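PDB 7BYY: acetyltransferase from Escherichia coli, which acetylates aminoacyl-tRNAs, probably including glycyl-tRNA, as a GNAT-family toxin that takes the acetyl group from acetyl-CoA. Local coordinates for residues F30-G33 with I37-F40; G89-E94 with P134-Y139; F114-L119 with A151-V156. The protein carries 1 engineered substitution. All blocks are in the same frame, centred on the assembly; numbering follows the deposited sequence.

Contact 1: residues F30-G33 with I37-F40; sequences FDCG and IDKF
D38 OD1 accepts a hydrogen bond from the backbone N-H of C32, with 3.0 Å from C32 N to D38 OD1. The N-H...O angle of 144° shows a moderately bent bond, and the donor comes in on the syn side of the carboxylate, a little out of its plane. The bond joins the loop after strand 13-17 to the first turns of helix 35-50, within a GNAT fold. The D38 carboxylate starts beside its own backbone N (chi1 -79°), and although its first bond does not face the loop, its end swings over to it. D38 OD2 then comes 3.6 Å from D31 OD1, the two carboxylate planes standing 75° apart. Such like charges would be costly alone, but D31 OD2 has a salt bridge to R107 and D38 OD2 a long, weak ion pair with R42, which probably offset the repulsion. A weak bond from the Q110 side chain to C32 O, and backbone bonding between D31 and R107, tie the same loop to the chain just past strand 94-105. Next to the carboxylates the packing is apolar. The F30 ring reaches V41 and L67, and its CD2 lies 4.3 Å from D38 OD1, approached obliquely. C32 points its side chain at the helix, and I37, which also packs on M102, meets it there: C32 SG lies 4.1 Å from I37 CB and 4.2 Å from I37 CG2, touching the branch point and the methyl at its side.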
loop_
_atom_site.group_PDB
_atom_site.type_symbol
_atom_site.label_atom_id
_atom_site.label_comp_id
_atom_site.label_asym_id
_atom_site.label_seq_id
_atom_site.Cartn_x
_atom_site.Cartn_y
_atom_site.Cartn_z
ATOM N N PHE A 30 -17.147 10.994 -21.039
ATOM C CA PHE A 30 -16.564 9.661 -20.858
ATOM C C PHE A 30 -17.637 8.568 -20.778
ATOM O O PHE A 30 -17.873 7.953 -19.740
ATOM C CB PHE A 30 -15.666 9.634 -19.618
ATOM C CG PHE A 30 -14.811 8.404 -19.526
ATOM C CD1 PHE A 30 -13.703 8.250 -20.344
ATOM C CD2 PHE A 30 -15.119 7.396 -18.631
ATOM C CE1 PHE A 30 -12.921 7.117 -20.262
ATOM C CE2 PHE A 30 -14.342 6.262 -18.547
ATOM C CZ PHE A 30 -13.241 6.123 -19.362
ATOM N N ASP A 31 -18.304 8.353 -21.907
ATOM C CA ASP A 31 -19.259 7.253 -22.003
ATOM C C ASP A 31 -18.502 5.932 -22.093
ATOM O O ASP A 31 -17.854 5.647 -23.106
ATOM C CB ASP A 31 -20.169 7.445 -23.212
ATOM C CG ASP A 31 -21.328 6.472 -23.222
ATOM O OD1 ASP A 31 -21.504 5.747 -22.219
ATOM O OD2 ASP A 31 -22.066 6.433 -24.228
ATOM N N CYS A 32 -18.587 5.114 -21.041
ATOM C CA CYS A 32 -17.864 3.851 -20.991
ATOM C C CYS A 32 -18.756 2.630 -20.795
ATOM O O CYS A 32 -18.242 1.503 -20.792
ATOM C CB CYS A 32 -16.808 3.889 -19.876
ATOM S SG CYS A 32 -17.388 3.308 -18.262
ATOM N N GLY A 33 -20.066 2.810 -20.626
ATOM C CA GLY A 33 -20.988 1.709 -20.464
ATOM C C GLY A 33 -21.336 1.378 -19.026
ATOM O O GLY A 33 -22.332 0.682 -18.790
ATOM N N ILE A 37 -19.259 4.239 -13.005
ATOM C CA ILE A 37 -17.930 4.708 -13.390
ATOM C C ILE A 37 -18.034 5.994 -14.201
ATOM O O ILE A 37 -17.184 6.887 -14.087
ATOM C CB ILE A 37 -17.177 3.607 -14.160
ATOM C CG1 ILE A 37 -17.164 2.306 -13.354
ATOM C CG2 ILE A 37 -15.754 4.044 -14.480
ATOM C CD1 ILE A 37 -16.318 1.210 -13.970
ATOM N N ASP A 38 -19.080 6.115 -15.022
ATOM C CA ASP A 38 -19.279 7.323 -15.819
ATOM C C ASP A 38 -19.380 8.557 -14.933
ATOM O O ASP A 38 -18.647 9.534 -15.118
ATOM C CB ASP A 38 -20.537 7.191 -16.678
ATOM C CG ASP A 38 -20.314 6.361 -17.922
ATOM O OD1 ASP A 38 -19.162 5.951 -18.171
ATOM O OD2 ASP A 38 -21.296 6.129 -18.659
ATOM N N LYS A 39 -20.301 8.532 -13.968
ATOM C CA LYS A 39 -20.500 9.686 -13.102
ATOM C C LYS A 39 -19.295 9.959 -12.209
ATOM O O LYS A 39 -19.098 11.106 -11.791
ATOM C CB LYS A 39 -21.756 9.493 -12.251
ATOM C CG LYS A 39 -22.386 10.797 -11.780
ATOM C CD LYS A 39 -22.615 11.757 -12.944
ATOM C CE LYS A 39 -23.196 13.083 -12.472
ATOM N NZ LYS A 39 -24.653 12.991 -12.170
ATOM N N PHE A 40 -18.482 8.941 -11.914
ATOM C CA PHE A 40 -17.304 9.160 -11.082
ATOM C C PHE A 40 -16.262 9.992 -11.816
ATOM O O PHE A 40 -15.737 10.970 -11.274
ATOM C CB PHE A 40 -16.700 7.826 -10.648
ATOM C CG PHE A 40 -15.394 7.968 -9.918
ATOM C CD1 PHE A 40 -14.190 7.861 -10.592
ATOM C CD2 PHE A 40 -15.374 8.219 -8.557
ATOM C CE1 PHE A 40 -12.987 7.998 -9.921
ATOM C CE2 PHE A 40 -14.174 8.355 -7.879
ATOM C CZ PHE A 40 -12.979 8.243 -8.562
#

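Contact 2: residues G89-E94 with P134-Y139; sequences GSQPSE and PIKGVY
K136 and Q91 meet through their side-chain ends, which come from opposite directions. The ammonium of K136 gives a weak hydrogen bond to the Q91 amide oxygen, 3.2 Å from K136 NZ to Q91 OE1. That oxygen does not face the nitrogen alone: K136 CE is also 3.2 Å from Q91 OE1, and K136 CD follows at 3.6 Å from Q91 OE1, so the amide oxygen lies alongside the last two methylenes as well as the charged end. Q91 NE2 stands 3.8 Å from K136 NZ and turns instead to a weak bond with Q88 O, which helps set the amide's rotation.

Two chain shapes bridge a wide backbone gap, 9.6 Å from Q91 CA to K136 CA. K136 bends once, at chi2 (-59°), and then runs out straight; Q91 folds at its own chi2 (-72°), which brings the amide oxygen back toward the lysine. The aliphatic part of K136 packs on I95, V97 and L87. Its backbone is bonded to G96 on one side and to I174 on the other, fixing the lysine at the entrance of strand 137-142, beside the start of the parallel strand 94-105. These neighbours are the two strands joined by the beta-alpha-beta crossover through helix 114-132 in the GNAT fold.

The outer shell belongs to the dimer. K136 NZ makes a salt bridge with D53 and a hydrogen bond to N51 O, both of the second subunit, while Q91 packs on N51 and P92 on D53 of that subunit. The lysine charge is therefore probably balanced mainly across the subunit interface, and the Q91 carbonyl probably contributes only a secondary, dipolar share.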
loop_
_atom_site.group_PDB
_atom_site.type_symbol
_atom_site.label_atom_id
_atom_site.label_comp_id
_atom_site.label_asym_id
_atom_site.label_seq_id
_atom_site.Cartn_x
_atom_site.Cartn_y
_atom_site.Cartn_z
ATOM N N GLY A 89 -0.462 -21.917 1.699
ATOM C CA GLY A 89 0.568 -21.823 2.709
ATOM C C GLY A 89 0.110 -21.010 3.895
ATOM O O GLY A 89 -1.008 -20.491 3.950
ATOM N N SER A 90 1.004 -20.908 4.871
ATOM C CA SER A 90 0.723 -20.132 6.068
ATOM C C SER A 90 0.635 -18.650 5.726
ATOM O O SER A 90 1.531 -18.096 5.082
ATOM C CB SER A 90 1.802 -20.375 7.124
ATOM O OG SER A 90 3.100 -20.135 6.605
ATOM N N GLN A 91 -0.449 -18.012 6.156
ATOM C CA GLN A 91 -0.709 -16.611 5.867
ATOM C C GLN A 91 -1.148 -15.888 7.131
ATOM O O GLN A 91 -1.792 -16.481 8.003
ATOM C CB GLN A 91 -1.789 -16.462 4.784
ATOM C CG GLN A 91 -1.405 -17.060 3.434
ATOM C CD GLN A 91 -0.353 -16.243 2.703
ATOM O OE1 GLN A 91 -0.425 -15.014 2.655
ATOM N NE2 GLN A 91 0.629 -16.925 2.123
ATOM N N PRO A 92 -0.810 -14.606 7.257
ATOM C CA PRO A 92 -1.189 -13.853 8.458
ATOM C C PRO A 92 -2.688 -13.590 8.511
ATOM O O PRO A 92 -3.417 -13.723 7.526
ATOM C CB PRO A 92 -0.395 -12.550 8.328
ATOM C CG PRO A 92 -0.139 -12.411 6.864
ATOM C CD PRO A 92 0.020 -13.805 6.341
ATOM N N SER A 93 -3.143 -13.204 9.706
ATOM C CA SER A 93 -4.567 -12.968 9.926
ATOM C C SER A 93 -5.095 -11.833 9.059
ATOM O O SER A 93 -6.253 -11.869 8.628
ATOM C CB SER A 93 -4.821 -12.675 11.406
ATOM O OG SER A 93 -6.173 -12.321 11.641
ATOM N N GLU A 94 -4.271 -10.823 8.794
ATOM C CA GLU A 94 -4.634 -9.707 7.932
ATOM C C GLU A 94 -3.792 -9.764 6.665
ATOM O O GLU A 94 -2.571 -9.946 6.732
ATOM C CB GLU A 94 -4.431 -8.371 8.649
ATOM C CG GLU A 94 -5.055 -8.306 10.032
ATOM C CD GLU A 94 -6.526 -7.946 9.987
ATOM O OE1 GLU A 94 -6.947 -7.285 9.011
ATOM O OE2 GLU A 94 -7.263 -8.329 10.923
ATOM N N PRO A 134 5.113 -4.461 0.602
ATOM C CA PRO A 134 4.697 -5.795 0.155
ATOM C C PRO A 134 3.192 -5.969 0.249
ATOM O O PRO A 134 2.560 -5.572 1.230
ATOM C CB PRO A 134 5.428 -6.742 1.119
ATOM C CG PRO A 134 6.500 -5.905 1.757
ATOM C CD PRO A 134 5.939 -4.520 1.815
ATOM N N ILE A 135 2.620 -6.564 -0.796
ATOM C CA ILE A 135 1.203 -6.888 -0.835
ATOM C C ILE A 135 1.057 -8.314 -1.349
ATOM O O ILE A 135 1.946 -8.856 -2.006
ATOM C CB ILE A 135 0.395 -5.890 -1.696
ATOM C CG1 ILE A 135 0.946 -5.792 -3.123
ATOM C CG2 ILE A 135 0.404 -4.516 -1.052
ATOM C CD1 ILE A 135 0.426 -6.844 -4.078
ATOM N N LYS A 136 -0.076 -8.931 -1.018
ATOM C CA LYS A 136 -0.315 -10.312 -1.415
ATOM C C LYS A 136 -0.903 -10.437 -2.813
ATOM O O LYS A 136 -0.746 -11.488 -3.444
ATOM C CB LYS A 136 -1.239 -10.999 -0.406
ATOM C CG LYS A 136 -0.580 -11.264 0.936
ATOM C CD LYS A 136 0.648 -12.137 0.769
ATOM C CE LYS A 136 1.333 -12.391 2.097
ATOM N NZ LYS A 136 2.334 -13.486 1.973
ATOM N N GLY A 137 -1.561 -9.398 -3.311
ATOM C CA GLY A 137 -2.141 -9.458 -4.639
ATOM C C GLY A 137 -3.055 -8.273 -4.879
ATOM O O GLY A 137 -2.908 -7.223 -4.254
ATOM N N VAL A 138 -4.000 -8.464 -5.795
ATOM C CA VAL A 138 -4.961 -7.435 -6.166
ATOM C C VAL A 138 -6.367 -7.982 -5.956
ATOM O O VAL A 138 -6.692 -9.082 -6.419
ATOM C CB VAL A 138 -4.767 -6.968 -7.620
ATOM C CG1 VAL A 138 -5.923 -6.076 -8.050
ATOM C CG2 VAL A 138 -3.446 -6.232 -7.765
ATOM N N TYR A 139 -7.191 -7.213 -5.255
ATOM C CA TYR A 139 -8.580 -7.553 -4.995
ATOM C C TYR A 139 -9.486 -6.598 -5.762
ATOM O O TYR A 139 -9.146 -5.431 -5.975
ATOM C CB TYR A 139 -8.877 -7.487 -3.492
ATOM C CG TYR A 139 -10.336 -7.634 -3.128
ATOM C CD1 TYR A 139 -11.154 -6.517 -2.986
ATOM C CD2 TYR A 139 -10.894 -8.884 -2.910
ATOM C CE1 TYR A 139 -12.486 -6.643 -2.651
ATOM C CE2 TYR A 139 -12.227 -9.020 -2.570
ATOM C CZ TYR A 139 -13.018 -7.896 -2.442
ATOM O OH TYR A 139 -14.345 -8.026 -2.105
#

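Contact 3: residues F114-L119 with A151-V156; sequences FDQDLL and ARLGFV. Engineered in segment 114-119: D115 (natural residue Gly).
The F155 ring meets helix 114-132 at its edge: L119 CD2 lies near the ring plane, 4.5 Å from F155 CE1. Elsewhere the phenyl group packs against V138 and L140 of strand 137-142 and against M170 and L172 of strand 168-173, so the leucine methyl adds the helix to a setting made by the sheet. The second flat group, the Q116 amide, is met over a face. L153 CD2 stands 3.8 Å from Q116 CD and 3.6 Å from Q116 OE1, with the line to CD nearly perpendicular to the amide plane. Q116 gets there extended, CG opposite the backbone N (chi1 -177°) and the next bond straight.

L153 divides its two methyls between these partners. While CD2 covers the amide, L153 CD1 touches L119 CD2 at 3.5 Å, and L153 CB lies 4.0 Å from the same L119 CD2, the two leucines crossing at a slant. L119 also packs on L100 and L103 of strand 94-105. A type I turn from A151 to G154, with a weak bond from G154 N to A151 O, presents L153 to the helix. The LGF after helix 147-151 is consistent with the GF ending a common GNAT motif. It meets helix 114-132, whose first turn carries engineered D115 for a natural glycine; in GNAT enzymes this helix start adjoins the loop binding acetyl-CoA pyrophosphate, as is probable here.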
loop_
_atom_site.group_PDB
_atom_site.type_symbol
_atom_site.label_atom_id
_atom_site.label_comp_id
_atom_site.label_asym_id
_atom_site.label_seq_id
_atom_site.Cartn_x
_atom_site.Cartn_y
_atom_site.Cartn_z
ATOM N N PHE A 114 -7.882 -2.266 -25.460
ATOM C CA PHE A 114 -7.510 -1.264 -24.470
ATOM C C PHE A 114 -7.981 -1.639 -23.072
ATOM O O PHE A 114 -7.495 -1.064 -22.093
ATOM C CB PHE A 114 -8.066 0.101 -24.870
ATOM C CG PHE A 114 -7.434 0.670 -26.107
ATOM C CD1 PHE A 114 -6.060 0.624 -26.280
ATOM C CD2 PHE A 114 -8.211 1.246 -27.097
ATOM C CE1 PHE A 114 -5.469 1.146 -27.418
ATOM C CE2 PHE A 114 -7.630 1.770 -28.237
ATOM C CZ PHE A 114 -6.255 1.719 -28.398
ATOM N N ASP A 115 -8.923 -2.581 -22.964
ATOM C CA ASP A 115 -9.266 -3.156 -21.667
ATOM C C ASP A 115 -8.031 -3.744 -20.991
ATOM O O ASP A 115 -7.773 -3.493 -19.808
ATOM C CB ASP A 115 -10.342 -4.231 -21.844
ATOM C CG ASP A 115 -11.739 -3.653 -22.006
ATOM O OD1 ASP A 115 -12.002 -2.996 -23.038
ATOM O OD2 ASP A 115 -12.582 -3.875 -21.107
ATOM N N GLN A 116 -7.244 -4.522 -21.741
ATOM C CA GLN A 116 -6.090 -5.218 -21.179
ATOM C C GLN A 116 -4.851 -4.333 -21.126
ATOM O O GLN A 116 -4.020 -4.494 -20.224
ATOM C CB GLN A 116 -5.802 -6.485 -21.991
ATOM C CG GLN A 116 -4.664 -7.343 -21.454
ATOM C CD GLN A 116 -4.364 -8.550 -22.331
ATOM O OE1 GLN A 116 -5.257 -9.104 -22.973
ATOM N NE2 GLN A 116 -3.099 -8.961 -22.361
ATOM N N ASP A 117 -4.704 -3.403 -22.073
ATOM C CA ASP A 117 -3.562 -2.497 -22.048
ATOM C C ASP A 117 -3.530 -1.689 -20.757
ATOM O O ASP A 117 -2.457 -1.438 -20.196
ATOM C CB ASP A 117 -3.604 -1.570 -23.261
ATOM C CG ASP A 117 -3.342 -2.299 -24.559
ATOM O OD1 ASP A 117 -2.955 -3.488 -24.509
ATOM O OD2 ASP A 117 -3.523 -1.686 -25.630
ATOM N N LEU A 118 -4.702 -1.281 -20.267
ATOM C CA LEU A 118 -4.765 -0.584 -18.988
ATOM C C LEU A 118 -4.454 -1.514 -17.826
ATOM O O LEU A 118 -3.866 -1.079 -16.829
ATOM C CB LEU A 118 -6.141 0.047 -18.799
ATOM C CG LEU A 118 -6.123 1.573 -18.795
ATOM C CD1 LEU A 118 -7.528 2.120 -18.735
ATOM C CD2 LEU A 118 -5.271 2.112 -17.652
ATOM N N LEU A 119 -4.845 -2.786 -17.927
ATOM C CA LEU A 119 -4.573 -3.717 -16.839
ATOM C C LEU A 119 -3.087 -4.036 -16.739
ATOM O O LEU A 119 -2.548 -4.163 -15.635
ATOM C CB LEU A 119 -5.384 -4.996 -17.023
ATOM C CG LEU A 119 -5.493 -5.842 -15.755
ATOM C CD1 LEU A 119 -6.414 -5.179 -14.741
ATOM C CD2 LEU A 119 -5.970 -7.240 -16.081
ATOM N N ALA A 151 -11.428 -12.651 -15.070
ATOM C CA ALA A 151 -11.173 -14.086 -15.006
ATOM C C ALA A 151 -10.281 -14.540 -16.150
ATOM O O ALA A 151 -9.460 -15.448 -15.976
ATOM C CB ALA A 151 -12.490 -14.863 -15.025
ATOM N N ARG A 152 -10.415 -13.913 -17.318
ATOM C CA ARG A 152 -9.596 -14.278 -18.464
ATOM C C ARG A 152 -8.147 -13.840 -18.323
ATOM O O ARG A 152 -7.320 -14.229 -19.153
ATOM C CB ARG A 152 -10.189 -13.698 -19.751
ATOM C CG ARG A 152 -11.170 -14.634 -20.435
ATOM C CD ARG A 152 -11.480 -14.194 -21.852
ATOM N NE ARG A 152 -12.542 -13.194 -21.896
ATOM C CZ ARG A 152 -12.330 -11.889 -22.023
ATOM N NH1 ARG A 152 -11.091 -11.426 -22.121
ATOM N NH2 ARG A 152 -13.358 -11.049 -22.054
ATOM N N LEU A 153 -7.814 -13.053 -17.302
ATOM C CA LEU A 153 -6.455 -12.563 -17.119
ATOM C C LEU A 153 -5.907 -12.915 -15.739
ATOM O O LEU A 153 -5.018 -12.231 -15.226
ATOM C CB LEU A 153 -6.388 -11.057 -17.366
ATOM C CG LEU A 153 -7.024 -10.614 -18.686
ATOM C CD1 LEU A 153 -7.482 -9.179 -18.610
ATOM C CD2 LEU A 153 -6.061 -10.807 -19.847
ATOM N N GLY A 154 -6.429 -13.979 -15.123
ATOM C CA GLY A 154 -5.833 -14.580 -13.942
ATOM C C GLY A 154 -6.716 -14.553 -12.709
ATOM O O GLY A 154 -6.571 -15.412 -11.832
ATOM N N PHE A 155 -7.617 -13.576 -12.616
ATOM C CA PHE A 155 -8.401 -13.405 -11.398
ATOM C C PHE A 155 -9.312 -14.604 -11.163
ATOM O O PHE A 155 -9.972 -15.092 -12.085
ATOM C CB PHE A 155 -9.223 -12.120 -11.475
ATOM C CG PHE A 155 -8.416 -10.869 -11.274
ATOM C CD1 PHE A 155 -7.792 -10.253 -12.346
ATOM C CD2 PHE A 155 -8.285 -10.305 -10.016
ATOM C CE1 PHE A 155 -7.054 -9.097 -12.167
ATOM C CE2 PHE A 155 -7.546 -9.150 -9.828
ATOM C CZ PHE A 155 -6.930 -8.545 -10.906
ATOM N N VAL A 156 -9.337 -15.083 -9.922
ATOM C CA VAL A 156 -10.193 -16.188 -9.506
ATOM C C VAL A 156 -11.320 -15.624 -8.651
ATOM O O VAL A 156 -11.077 -14.826 -7.736
ATOM C CB VAL A 156 -9.398 -17.266 -8.745
ATOM C CG1 VAL A 156 -8.506 -16.634 -7.689
ATOM C CG2 VAL A 156 -10.339 -18.272 -8.108
#

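In the fold
The three contacts are spread around the central sheet of one GNAT fold. Contacts 1 and 2 lie on opposite sides of the chain's centre, with centres 32 Å apart and nearest atoms about 13 Å apart. Contact 3 sits closer to the middle, 19 Å centre to centre from contact 1 and 21 Å from contact 2. Contacts 2 and 3 touch, V138 O lying 3.5 Å from F155 CE2, and their segments alternate along the chain; contacts 1 and 3 stay about 7 Å apart at their nearest atoms. Judging by the family, acetyl-CoA probably binds near the start of helix 114-132, which would place contact 3 nearby, whereas contact 2 faces the second subunit.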